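Local structure of isomerase/lactonizing enzyme (Agrobacterium tumefaciens, 1RVK) at residues A22-P27 with A207-S212; L96-L101 with A261-H266; D215-G220 with Y243-D248; I231-D236 with G256-A261. The protein is of unknown function but belongs to the enolase superfamily, whose members typically use magnesium to stabilise the enolate formed by removing a proton beside a carboxylate. All blocks are in the same frame, centred on the assembly; numbering follows the deposited sequence.

Contact 1 (A22-P27 with A207-S212)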
loop_
_atom_site.group_PDB
_atom_site.type_symbol
_atom_site.label_atom_id
_atom_site.label_comp_id
_atom_site.label_asym_id
_atom_site.label_seq_id
_atom_site.Cartn_x
_atom_site.Cartn_y
_atom_site.Cartn_z
ATOM N N ALA A 22 -5.742 5.621 16.074
ATOM C CA ALA A 22 -5.789 4.245 15.587
ATOM C C ALA A 22 -4.964 4.078 14.312
ATOM O O ALA A 22 -4.868 2.976 13.768
ATOM C CB ALA A 22 -7.236 3.823 15.332
ATOM N N GLY A 23 -4.383 5.175 13.831
ATOM C CA GLY A 23 -3.559 5.108 12.634
ATOM C C GLY A 23 -4.253 5.369 11.309
ATOM O O GLY A 23 -3.660 5.150 10.252
ATOM N N HIS A 24 -5.499 5.835 11.341
ATOM C CA HIS A 24 -6.228 6.109 10.103
ATOM C C HIS A 24 -5.947 7.530 9.622
ATOM O O HIS A 24 -5.922 8.468 10.422
ATOM C CB HIS A 24 -7.733 5.912 10.320
ATOM C CG HIS A 24 -8.083 4.590 10.929
ATOM N ND1 HIS A 24 -7.662 3.392 10.394
ATOM C CD2 HIS A 24 -8.791 4.278 12.041
ATOM C CE1 HIS A 24 -8.093 2.399 11.152
ATOM N NE2 HIS A 24 -8.781 2.909 12.158
ATOM N N ALA A 25 -5.737 7.684 8.316
ATOM C CA ALA A 25 -5.426 8.988 7.732
ATOM C C ALA A 25 -6.639 9.896 7.568
ATOM O O ALA A 25 -7.738 9.440 7.258
ATOM C CB ALA A 25 -4.741 8.801 6.381
ATOM N N HIS A 26 -6.416 11.191 7.776
ATOM C CA HIS A 26 -7.459 12.204 7.647
ATOM C C HIS A 26 -6.815 13.514 7.241
ATOM O O HIS A 26 -5.637 13.747 7.515
ATOM C CB HIS A 26 -8.178 12.443 8.976
ATOM C CG HIS A 26 -8.927 11.255 9.489
ATOM N ND1 HIS A 26 -8.509 10.526 10.580
ATOM C CD2 HIS A 26 -10.063 10.662 9.053
ATOM C CE1 HIS A 26 -9.354 9.534 10.794
ATOM N NE2 HIS A 26 -10.306 9.594 9.881
ATOM N N PRO A 27 -7.575 14.389 6.572
ATOM C CA PRO A 27 -7.001 15.672 6.174
ATOM C C PRO A 27 -7.120 16.624 7.359
ATOM O O PRO A 27 -8.111 16.597 8.093
ATOM C CB PRO A 27 -7.875 16.085 4.995
ATOM C CG PRO A 27 -9.218 15.568 5.397
ATOM C CD PRO A 27 -8.908 14.194 5.972
ATOM N N ALA A 207 -14.090 -1.706 4.986
ATOM C CA ALA A 207 -14.709 -1.181 6.198
ATOM C C ALA A 207 -13.914 -1.451 7.466
ATOM O O ALA A 207 -12.817 -1.997 7.418
ATOM C CB ALA A 207 -16.115 -1.753 6.337
ATOM N N PHE A 208 -14.479 -1.037 8.598
ATOM C CA PHE A 208 -13.877 -1.242 9.918
ATOM C C PHE A 208 -13.227 -2.634 9.948
ATOM O O PHE A 208 -13.894 -3.645 9.743
ATOM C CB PHE A 208 -14.984 -1.110 10.968
ATOM C CG PHE A 208 -14.542 -1.383 12.369
ATOM C CD1 PHE A 208 -15.012 -2.506 13.045
ATOM C CD2 PHE A 208 -13.695 -0.502 13.035
ATOM C CE1 PHE A 208 -14.647 -2.744 14.370
ATOM C CE2 PHE A 208 -13.324 -0.733 14.358
ATOM C CZ PHE A 208 -13.801 -1.854 15.025
ATOM N N HIS A 209 -11.923 -2.676 10.214
ATOM C CA HIS A 209 -11.149 -3.921 10.197
ATOM C C HIS A 209 -11.348 -4.938 11.317
ATOM O O HIS A 209 -10.644 -5.949 11.347
ATOM C CB HIS A 209 -9.654 -3.595 10.145
ATOM C CG HIS A 209 -9.302 -2.473 9.222
ATOM N ND1 HIS A 209 -9.522 -2.524 7.863
ATOM C CD2 HIS A 209 -8.708 -1.279 9.462
ATOM C CE1 HIS A 209 -9.076 -1.413 7.304
ATOM N NE2 HIS A 209 -8.577 -0.640 8.253
ATOM N N TRP A 210 -12.288 -4.697 12.226
ATOM C CA TRP A 210 -12.481 -5.622 13.338
ATOM C C TRP A 210 -13.939 -5.957 13.658
ATOM O O TRP A 210 -14.277 -6.213 14.819
ATOM C CB TRP A 210 -11.818 -5.054 14.599
ATOM C CG TRP A 210 -10.371 -4.671 14.437
ATOM C CD1 TRP A 210 -9.281 -5.447 14.706
ATOM C CD2 TRP A 210 -9.864 -3.401 14.009
ATOM N NE1 TRP A 210 -8.122 -4.734 14.481
ATOM C CE2 TRP A 210 -8.453 -3.476 14.051
ATOM C CE3 TRP A 210 -10.466 -2.205 13.593
ATOM C CZ2 TRP A 210 -7.634 -2.399 13.695
ATOM C CZ3 TRP A 210 -9.651 -1.133 13.237
ATOM C CH2 TRP A 210 -8.249 -1.240 13.292
ATOM N N TYR A 211 -14.804 -5.954 12.648
ATOM C CA TYR A 211 -16.212 -6.293 12.872
ATOM C C TYR A 211 -16.335 -7.749 13.302
ATOM O O TYR A 211 -15.531 -8.592 12.909
ATOM C CB TYR A 211 -17.031 -6.129 11.588
ATOM C CG TYR A 211 -17.603 -4.752 11.337
ATOM C CD1 TYR A 211 -17.403 -4.116 10.113
ATOM C CD2 TYR A 211 -18.387 -4.108 12.298
ATOM C CE1 TYR A 211 -17.970 -2.872 9.844
ATOM C CE2 TYR A 211 -18.960 -2.861 12.040
ATOM C CZ TYR A 211 -18.746 -2.253 10.808
ATOM O OH TYR A 211 -19.313 -1.035 10.531
ATOM N N SER A 212 -17.355 -8.036 14.104
ATOM C CA SER A 212 -17.620 -9.401 14.543
ATOM C C SER A 212 -18.100 -10.174 13.312
ATOM O O SER A 212 -18.397 -9.577 12.281
ATOM C CB SER A 212 -18.730 -9.400 15.587
ATOM O OG SER A 212 -19.925 -8.878 15.024
HETATM O O HOH W 1 -6.983 2.116 7.556
#
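At the mouth of the barrel, a loop of the N-terminal domain pushes H24 against H209 and W210 of the loop that follows strand 202-206. The contact is small and runs from rim to rim: H24 CE1 lies 4.1 Å from H209 CD2 and 4.2 Å from W210 CH2, with neither imidazole over the face of the other and their planes 49° apart. CG of H24 sits beside its backbone N (chi1 -52°), which sends the ring across the gap with the O of A22 over one face. Such a loop, reaching over the C-terminal ends of the barrel strands, is how the capping domain of the enolase superfamily closes the active site, and H209 has its side chain about 5 Å from the magnesium ion. Water 1 bridges the histidines, 3.2 Å from H24 ND1 and 3.3 Å from H209 NE2, the latter meeting it in the ring plane. Histidine suits both places because it offers a carbon edge for packing and a nitrogen for the water. G23 accommodates the positive phi (92°) of the turn, D20 OD1 accepts from H24 N, and CB of H209 lies over one face of the indole of W210.

Contact 2 (L96-L101 with A261-H266)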
loop_
_atom_site.group_PDB
_atom_site.type_symbol
_atom_site.label_atom_id
_atom_site.label_comp_id
_atom_site.label_asym_id
_atom_site.label_seq_id
_atom_site.Cartn_x
_atom_site.Cartn_y
_atom_site.Cartn_z
ATOM N N LEU A 96 12.914 -5.784 14.780
ATOM C CA LEU A 96 13.223 -5.875 13.350
ATOM C C LEU A 96 11.925 -6.301 12.670
ATOM O O LEU A 96 11.626 -7.488 12.553
ATOM C CB LEU A 96 14.333 -6.899 13.081
ATOM C CG LEU A 96 14.768 -7.015 11.612
ATOM C CD1 LEU A 96 15.279 -5.663 11.116
ATOM C CD2 LEU A 96 15.842 -8.081 11.468
ATOM N N THR A 97 11.162 -5.308 12.227
ATOM C CA THR A 97 9.854 -5.522 11.613
ATOM C C THR A 97 9.831 -5.717 10.104
ATOM O O THR A 97 10.821 -5.459 9.415
ATOM C CB THR A 97 8.944 -4.342 11.933
ATOM O OG1 THR A 97 9.437 -3.176 11.256
ATOM C CG2 THR A 97 8.936 -4.080 13.436
ATOM N N ASP A 98 8.687 -6.176 9.594
ATOM C CA ASP A 98 8.540 -6.367 8.154
ATOM C C ASP A 98 8.701 -5.011 7.478
ATOM O O ASP A 98 9.157 -4.926 6.336
ATOM C CB ASP A 98 7.161 -6.943 7.798
ATOM C CG ASP A 98 6.964 -8.361 8.300
ATOM O OD1 ASP A 98 7.971 -9.051 8.572
ATOM O OD2 ASP A 98 5.794 -8.793 8.405
ATOM N N ARG A 99 8.320 -3.950 8.185
ATOM C CA ARG A 99 8.451 -2.603 7.646
ATOM C C ARG A 99 9.921 -2.265 7.407
ATOM O O ARG A 99 10.261 -1.633 6.409
ATOM C CB ARG A 99 7.823 -1.570 8.591
ATOM C CG ARG A 99 6.298 -1.527 8.550
ATOM C CD ARG A 99 5.787 -1.198 7.150
ATOM N NE ARG A 99 6.053 0.184 6.754
ATOM C CZ ARG A 99 5.366 1.237 7.186
ATOM N NH1 ARG A 99 5.683 2.457 6.770
ATOM N NH2 ARG A 99 4.353 1.075 8.027
ATOM N N THR A 100 10.797 -2.677 8.320
ATOM C CA THR A 100 12.225 -2.404 8.139
ATOM C C THR A 100 12.747 -3.227 6.958
ATOM O O THR A 100 13.532 -2.740 6.145
ATOM C CB THR A 100 13.041 -2.755 9.406
ATOM O OG1 THR A 100 12.644 -1.898 10.481
ATOM C CG2 THR A 100 14.532 -2.565 9.155
ATOM N N LEU A 101 12.309 -4.478 6.864
ATOM C CA LEU A 101 12.725 -5.336 5.762
ATOM C C LEU A 101 12.309 -4.724 4.424
ATOM O O LEU A 101 13.061 -4.763 3.450
ATOM C CB LEU A 101 12.081 -6.722 5.900
ATOM C CG LEU A 101 12.745 -7.800 6.764
ATOM C CD1 LEU A 101 13.906 -8.383 5.994
ATOM C CD2 LEU A 101 13.193 -7.235 8.103
ATOM N N ALA A 261 0.428 -10.813 9.477
ATOM C CA ALA A 261 1.868 -11.035 9.410
ATOM C C ALA A 261 2.116 -12.377 8.721
ATOM O O ALA A 261 1.177 -13.017 8.248
ATOM C CB ALA A 261 2.463 -11.049 10.814
ATOM N N GLY A 262 3.372 -12.801 8.657
ATOM C CA GLY A 262 3.674 -14.077 8.032
ATOM C C GLY A 262 4.129 -13.999 6.586
ATOM O O GLY A 262 4.464 -15.017 5.983
ATOM N N LYS A 263 4.113 -12.795 6.021
ATOM C CA LYS A 263 4.559 -12.580 4.648
ATOM C C LYS A 263 3.921 -13.535 3.633
ATOM O O LYS A 263 2.715 -13.778 3.688
ATOM C CB LYS A 263 6.088 -12.670 4.611
ATOM C CG LYS A 263 6.754 -11.640 5.530
ATOM C CD LYS A 263 8.272 -11.767 5.573
ATOM C CE LYS A 263 8.748 -12.585 6.771
ATOM N NZ LYS A 263 8.430 -11.950 8.085
ATOM N N HIS A 264 4.717 -14.073 2.710
ATOM C CA HIS A 264 4.181 -14.976 1.699
ATOM C C HIS A 264 3.780 -16.331 2.258
ATOM O O HIS A 264 2.885 -16.978 1.722
ATOM C CB HIS A 264 5.184 -15.163 0.551
ATOM C CG HIS A 264 6.549 -15.578 0.999
ATOM N ND1 HIS A 264 7.296 -14.840 1.892
ATOM C CD2 HIS A 264 7.310 -16.649 0.669
ATOM C CE1 HIS A 264 8.456 -15.438 2.094
ATOM N NE2 HIS A 264 8.490 -16.538 1.363
ATOM N N TRP A 265 4.439 -16.759 3.333
ATOM C CA TRP A 265 4.120 -18.044 3.952
ATOM C C TRP A 265 2.679 -18.050 4.450
ATOM O O TRP A 265 1.915 -18.977 4.176
ATOM C CB TRP A 265 5.053 -18.321 5.132
ATOM C CG TRP A 265 6.483 -18.551 4.745
ATOM C CD1 TRP A 265 6.992 -19.632 4.078
ATOM C CD2 TRP A 265 7.587 -17.675 4.993
ATOM N NE1 TRP A 265 8.349 -19.481 3.896
ATOM C CE2 TRP A 265 8.739 -18.288 4.448
ATOM C CE3 TRP A 265 7.716 -16.428 5.623
ATOM C CZ2 TRP A 265 10.003 -17.697 4.515
ATOM C CZ3 TRP A 265 8.979 -15.839 5.688
ATOM C CH2 TRP A 265 10.103 -16.476 5.137
ATOM N N HIS A 266 2.305 -17.011 5.186
ATOM C CA HIS A 266 0.953 -16.945 5.719
ATOM C C HIS A 266 -0.079 -16.785 4.608
ATOM O O HIS A 266 -1.210 -17.268 4.722
ATOM C CB HIS A 266 0.837 -15.795 6.719
ATOM C CG HIS A 266 -0.416 -15.840 7.533
ATOM N ND1 HIS A 266 -0.752 -16.922 8.318
ATOM C CD2 HIS A 266 -1.421 -14.944 7.673
ATOM C CE1 HIS A 266 -1.912 -16.689 8.908
ATOM N NE2 HIS A 266 -2.338 -15.496 8.535
HETATM O O HOH W 2 5.744 -11.101 9.635
HETATM O O HOH W 3 3.654 -10.192 6.560
#
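D98 and K263 reach for each other from near the N-terminal ends of two helices and meet at a slant, the lysine chain passing beside the carboxylate before its amine turns in. The K263 chain is straight at chi2 but bent at chi3 (-97°) and chi4, and this fold brings NZ back to D98 OD1 at 3.0 Å. The amine donates on the syn side of that oxygen, 28° out of the carboxylate plane, making a salt bridge. The other oxygen works through water: D98 OD2 accepts from water 2 at 2.6 Å, and that water in turn accepts from G262 N and, weakly, from K263 NZ. Water 3 accepts from K263 N at 2.7 Å and lies near the same carboxylate oxygen. Through these waters the carboxylate is linked to the backbone N-H groups of G262 and K263, near the N-terminal end of a helix, where a negative charge would probably be favoured, while the long lysine can span the gap between backbones. Q89 grips both charged ends, its OE1 bonded to K263 NZ and its NE2 to D98 OD1, which should hold the pair in place. Beside it, T97 is the N-cap of its helix, OG1 accepting from T100 N at 3.3 Å. G262 takes a positive phi that glycine tolerates easily, and its O accepts from H266 N. The bridge joins helix 98-116 of the N-terminal domain to helix 263-272 of the barrel; helix 78-89 flanks it, with W82 against K263, while H264 leans on helix 289-301 and L96 packs on helix 59-70.

Contact 3 (D215-G220 with Y243-D248)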
loop_
_atom_site.group_PDB
_atom_site.type_symbol
_atom_site.label_atom_id
_atom_site.label_comp_id
_atom_site.label_asym_id
_atom_site.label_seq_id
_atom_site.Cartn_x
_atom_site.Cartn_y
_atom_site.Cartn_z
ATOM N N ASP A 215 -21.638 -8.987 12.328
ATOM C CA ASP A 215 -21.691 -7.674 11.680
ATOM C C ASP A 215 -21.128 -7.730 10.258
ATOM O O ASP A 215 -21.668 -7.108 9.345
ATOM C CB ASP A 215 -20.927 -6.618 12.497
ATOM C CG ASP A 215 -21.750 -6.059 13.656
ATOM O OD1 ASP A 215 -22.996 -6.167 13.623
ATOM O OD2 ASP A 215 -21.149 -5.494 14.596
ATOM N N ALA A 216 -20.045 -8.475 10.066
ATOM C CA ALA A 216 -19.449 -8.596 8.741
ATOM C C ALA A 216 -20.408 -9.290 7.776
ATOM O O ALA A 216 -20.451 -8.957 6.592
ATOM C CB ALA A 216 -18.132 -9.369 8.821
ATOM N N LEU A 217 -21.171 -10.261 8.278
ATOM C CA LEU A 217 -22.131 -10.976 7.440
ATOM C C LEU A 217 -23.236 -10.010 7.004
ATOM O O LEU A 217 -23.671 -10.024 5.852
ATOM C CB LEU A 217 -22.747 -12.152 8.212
ATOM C CG LEU A 217 -23.821 -12.958 7.467
ATOM C CD1 LEU A 217 -23.187 -13.672 6.280
ATOM C CD2 LEU A 217 -24.466 -13.971 8.405
ATOM N N ALA A 218 -23.679 -9.168 7.931
ATOM C CA ALA A 218 -24.722 -8.190 7.641
ATOM C C ALA A 218 -24.210 -7.180 6.617
ATOM O O ALA A 218 -24.935 -6.767 5.710
ATOM C CB ALA A 218 -25.140 -7.478 8.916
ATOM N N LEU A 219 -22.955 -6.775 6.773
ATOM C CA LEU A 219 -22.356 -5.825 5.847
ATOM C C LEU A 219 -22.248 -6.462 4.459
ATOM O O LEU A 219 -22.685 -5.886 3.462
ATOM C CB LEU A 219 -20.970 -5.408 6.359
ATOM C CG LEU A 219 -20.137 -4.389 5.569
ATOM C CD1 LEU A 219 -19.583 -5.031 4.321
ATOM C CD2 LEU A 219 -20.980 -3.173 5.223
ATOM N N GLY A 220 -21.673 -7.658 4.402
ATOM C CA GLY A 220 -21.517 -8.343 3.130
ATOM C C GLY A 220 -22.831 -8.598 2.415
ATOM O O GLY A 220 -22.923 -8.446 1.198
ATOM N N TYR A 243 -12.527 -15.860 8.314
ATOM C CA TYR A 243 -12.562 -15.559 6.889
ATOM C C TYR A 243 -13.023 -16.754 6.065
ATOM O O TYR A 243 -13.690 -16.588 5.042
ATOM C CB TYR A 243 -11.196 -15.060 6.417
ATOM C CG TYR A 243 -11.016 -13.591 6.695
ATOM C CD1 TYR A 243 -10.721 -13.130 7.981
ATOM C CD2 TYR A 243 -11.228 -12.648 5.689
ATOM C CE1 TYR A 243 -10.649 -11.761 8.255
ATOM C CE2 TYR A 243 -11.160 -11.283 5.953
ATOM C CZ TYR A 243 -10.873 -10.849 7.236
ATOM O OH TYR A 243 -10.822 -9.499 7.493
ATOM N N LYS A 244 -12.674 -17.959 6.505
ATOM C CA LYS A 244 -13.121 -19.156 5.801
ATOM C C LYS A 244 -14.649 -19.181 5.900
ATOM O O LYS A 244 -15.355 -19.435 4.916
ATOM C CB LYS A 244 -12.533 -20.409 6.458
ATOM C CG LYS A 244 -11.016 -20.476 6.398
ATOM C CD LYS A 244 -10.446 -21.564 7.306
ATOM C CE LYS A 244 -10.830 -22.963 6.842
ATOM N NZ LYS A 244 -10.230 -24.013 7.721
ATOM N N TRP A 245 -15.153 -18.888 7.096
ATOM C CA TRP A 245 -16.589 -18.873 7.355
ATOM C C TRP A 245 -17.290 -17.778 6.555
ATOM O O TRP A 245 -18.296 -18.027 5.890
ATOM C CB TRP A 245 -16.851 -18.643 8.850
ATOM C CG TRP A 245 -18.308 -18.478 9.205
ATOM C CD1 TRP A 245 -19.220 -19.474 9.432
ATOM C CD2 TRP A 245 -19.025 -17.244 9.332
ATOM N NE1 TRP A 245 -20.460 -18.932 9.691
ATOM C CE2 TRP A 245 -20.367 -17.566 9.635
ATOM C CE3 TRP A 245 -18.662 -15.895 9.219
ATOM C CZ2 TRP A 245 -21.350 -16.587 9.824
ATOM C CZ3 TRP A 245 -19.641 -14.920 9.408
ATOM C CH2 TRP A 245 -20.966 -15.273 9.707
ATOM N N LEU A 246 -16.752 -16.563 6.622
ATOM C CA LEU A 246 -17.356 -15.433 5.927
ATOM C C LEU A 246 -17.400 -15.651 4.418
ATOM O O LEU A 246 -18.410 -15.366 3.778
ATOM C CB LEU A 246 -16.598 -14.147 6.267
ATOM C CG LEU A 246 -17.182 -12.795 5.849
ATOM C CD1 LEU A 246 -17.046 -12.649 4.360
ATOM C CD2 LEU A 246 -18.638 -12.673 6.299
ATOM N N SER A 247 -16.306 -16.150 3.854
ATOM C CA SER A 247 -16.248 -16.408 2.418
ATOM C C SER A 247 -17.297 -17.441 2.016
ATOM O O SER A 247 -17.944 -17.315 0.984
ATOM C CB SER A 247 -14.853 -16.907 2.023
ATOM O OG SER A 247 -13.885 -15.886 2.202
ATOM N N ASP A 248 -17.467 -18.470 2.835
ATOM C CA ASP A 248 -18.449 -19.498 2.523
ATOM C C ASP A 248 -19.883 -18.983 2.635
ATOM O O ASP A 248 -20.798 -19.553 2.037
ATOM C CB ASP A 248 -18.252 -20.709 3.437
ATOM C CG ASP A 248 -17.049 -21.548 3.038
ATOM O OD1 ASP A 248 -16.701 -22.492 3.780
ATOM O OD2 ASP A 248 -16.454 -21.268 1.974
#
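L217, W245 and L246 all carry CG anti to the backbone N (chi1 174° in W245 and -170° in L246), and this common choice swings the ends of the two from helix 240-249 towards helix 213-224. The indole of W245 presents its far corner, CH2, to L217, 3.9 Å from CB and 4.0 Å from CD2. The two side chains cross at about a right angle, and the touch is confined to that one ring carbon. L246 works differently: its CD2 methyl lies against the backbone of the facing helix, 4.0 Å from L217 N, and also 4.2 Å from A216 CB. A small residue suits position 216, since the leucine methyl comes up against the helix there. One turn further on, a glycine at 220 leaves the helix surface slim near L246 CD2. The short helical segments run in nearly the same direction, at 30° to each other with axes 10.5 Å apart, a spacing bridged by leucine and tryptophan reaching across. Within helix 240-249, S247 OG donates to Y243 O at 2.9 Å, while S247 N reaches that oxygen from the opposite face of its plane; the serine hydroxyl is in this way tied back to its own helix. Both helices belong to the outer layer of the TIM barrel, on either side of strand 230-232 in the chain. L246 also packs inward on V254 of strand 254-256, M235 from the loop between touches both A216 and L246, and L219 faces helix 183-197.

Contact 4 (I231-D236 with G256-A261). With MG (magnesium ion), chain B.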
loop_
_atom_site.group_PDB
_atom_site.type_symbol
_atom_site.label_atom_id
_atom_site.label_comp_id
_atom_site.label_asym_id
_atom_site.label_seq_id
_atom_site.Cartn_x
_atom_site.Cartn_y
_atom_site.Cartn_z
ATOM N N ILE A 231 -15.160 -7.163 -0.879
ATOM C CA ILE A 231 -15.265 -6.657 0.478
ATOM C C ILE A 231 -13.867 -6.923 1.019
ATOM O O ILE A 231 -13.330 -8.022 0.868
ATOM C CB ILE A 231 -16.360 -7.410 1.288
ATOM C CG1 ILE A 231 -16.433 -6.841 2.708
ATOM C CG2 ILE A 231 -16.094 -8.906 1.285
ATOM C CD1 ILE A 231 -17.555 -7.426 3.546
ATOM N N GLU A 232 -13.268 -5.904 1.620
ATOM C CA GLU A 232 -11.902 -6.000 2.115
ATOM C C GLU A 232 -11.732 -5.871 3.628
ATOM O O GLU A 232 -12.218 -4.925 4.239
ATOM C CB GLU A 232 -11.074 -4.923 1.411
ATOM C CG GLU A 232 -9.583 -4.910 1.712
ATOM C CD GLU A 232 -8.877 -3.843 0.905
ATOM O OE1 GLU A 232 -9.307 -3.571 -0.235
ATOM O OE2 GLU A 232 -7.891 -3.277 1.397
ATOM N N GLU A 233 -11.029 -6.841 4.209
ATOM C CA GLU A 233 -10.714 -6.875 5.640
ATOM C C GLU A 233 -11.819 -6.362 6.564
ATOM O O GLU A 233 -11.637 -5.383 7.281
ATOM C CB GLU A 233 -9.416 -6.083 5.881
ATOM C CG GLU A 233 -8.802 -6.254 7.266
ATOM C CD GLU A 233 -7.399 -5.660 7.380
ATOM O OE1 GLU A 233 -6.781 -5.822 8.454
ATOM O OE2 GLU A 233 -6.912 -5.034 6.410
ATOM N N PRO A 234 -12.982 -7.030 6.573
ATOM C CA PRO A 234 -14.046 -6.547 7.459
ATOM C C PRO A 234 -13.946 -7.126 8.870
ATOM O O PRO A 234 -14.694 -6.727 9.761
ATOM C CB PRO A 234 -15.310 -6.997 6.740
ATOM C CG PRO A 234 -14.894 -8.331 6.196
ATOM C CD PRO A 234 -13.491 -8.064 5.652
HETATM N N MSE A 235 -13.029 -8.070 9.068
HETATM C CA MSE A 235 -12.855 -8.705 10.377
HETATM C C MSE A 235 -11.373 -8.787 10.737
HETATM O O MSE A 235 -10.514 -8.591 9.886
HETATM C CB MSE A 235 -13.449 -10.119 10.362
HETATM C CG MSE A 235 -14.906 -10.199 9.906
HETATM SE SE MSE A 235 -15.519 -12.046 9.753
HETATM C CE MSE A 235 -14.301 -12.619 8.361
ATOM N N ASP A 236 -11.080 -9.076 12.002
ATOM C CA ASP A 236 -9.695 -9.185 12.450
ATOM C C ASP A 236 -9.004 -10.295 11.661
ATOM O O ASP A 236 -9.336 -11.475 11.807
ATOM C CB ASP A 236 -9.658 -9.481 13.957
ATOM C CG ASP A 236 -8.269 -9.325 14.551
ATOM O OD1 ASP A 236 -8.165 -8.881 15.718
ATOM O OD2 ASP A 236 -7.285 -9.650 13.859
ATOM N N GLY A 256 -8.045 -10.646 0.673
ATOM C CA GLY A 256 -7.190 -10.577 1.842
ATOM C C GLY A 256 -6.078 -11.607 1.773
ATOM O O GLY A 256 -6.010 -12.371 0.816
ATOM N N PRO A 257 -5.174 -11.639 2.763
ATOM C CA PRO A 257 -5.146 -10.750 3.923
ATOM C C PRO A 257 -4.234 -9.559 3.651
ATOM O O PRO A 257 -3.193 -9.707 3.014
ATOM C CB PRO A 257 -4.599 -11.651 5.015
ATOM C CG PRO A 257 -3.558 -12.445 4.271
ATOM C CD PRO A 257 -4.209 -12.746 2.923
ATOM N N GLU A 258 -4.617 -8.378 4.123
ATOM C CA GLU A 258 -3.771 -7.215 3.900
ATOM C C GLU A 258 -2.746 -6.994 5.002
ATOM O O GLU A 258 -1.550 -6.891 4.728
ATOM C CB GLU A 258 -4.598 -5.937 3.767
ATOM C CG GLU A 258 -3.719 -4.726 3.483
ATOM C CD GLU A 258 -4.475 -3.425 3.529
ATOM O OE1 GLU A 258 -5.426 -3.274 2.743
ATOM O OE2 GLU A 258 -4.114 -2.555 4.345
ATOM N N SER A 259 -3.216 -6.931 6.245
ATOM C CA SER A 259 -2.345 -6.651 7.380
ATOM C C SER A 259 -1.735 -7.833 8.119
ATOM O O SER A 259 -0.773 -7.659 8.862
ATOM C CB SER A 259 -3.086 -5.766 8.391
ATOM O OG SER A 259 -4.203 -6.439 8.948
ATOM N N ALA A 260 -2.283 -9.027 7.929
ATOM C CA ALA A 260 -1.765 -10.207 8.615
ATOM C C ALA A 260 -0.256 -10.377 8.422
ATOM O O ALA A 260 0.275 -10.111 7.346
ATOM C CB ALA A 260 -2.497 -11.455 8.129
ATOM N N ALA A 261 0.428 -10.813 9.477
ATOM C CA ALA A 261 1.868 -11.035 9.410
ATOM C C ALA A 261 2.116 -12.377 8.721
ATOM O O ALA A 261 1.177 -13.017 8.248
ATOM C CB ALA A 261 2.463 -11.049 10.814
HETATM MG MG MG B . -7.157 -2.149 3.098
HETATM O O HOH W 4 -7.891 -3.560 4.664
HETATM O O HOH W 5 -6.098 -0.871 4.674
HETATM O O HOH W 6 -6.741 -0.407 1.664
#
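E232 and E258 converge on the magnesium ion, which E232 OE2 binds at 2.2 Å and E258 OE1 at 2.1 Å. These two oxygens are only 2.8 Å apart, a closeness that the shared metal pays for, and their carboxylate planes are 68° apart. Both chains are extended, giving glutamate the reach to bring a single oxygen to the ion. K169 forms a salt bridge with E232 OE1 and R280 NE bonds E258 OE1, which probably eases the crowding of negative charge. Metal-bound water 4 donates to E233 OE2 at 2.5 Å, making E233 a second-shell residue, and metal-bound water 5 donates to E258 OE2. With D206 and water 6 the ion has six ligands. Towards solvent this tight, buried centre gives way to a contact that thins to one hydrogen bond, from the exposed S259 OG to E233 OE1 at 2.7 Å, on the syn side and 30° out of the carboxylate plane; E237 is a further partner of this hydroxyl. Three acidic residues carried at or just beyond the C-terminal ends of successive barrel strands, 202-206, 230-232 and 254-256, form the magnesium site characteristic of the enolase superfamily.

Contact 4 holds the magnesium ion, and the others are arranged about it. Contact 1, its centre 12 Å away, brings the N-terminal domain to the pocket's mouth; there Y211 N lies 3.0 Å from P234 O, a probable hydrogen bond joining the loops after neighbouring strands. Contact 3 is also 12 Å from contact 4 between centres but lies on the outer side of the barrel, reaching inward through a probable hydrogen bond from Y243 OH to M235 O, 2.6 Å. Contact 2 shares A261 with contact 4, about 21 Å from contact 1 between centres. Contacts 1 and 2 bring the two domains together at separate points, lightly at the first and by a salt bridge at the second, whereas contacts 3 and 4 lie within the barrel domain.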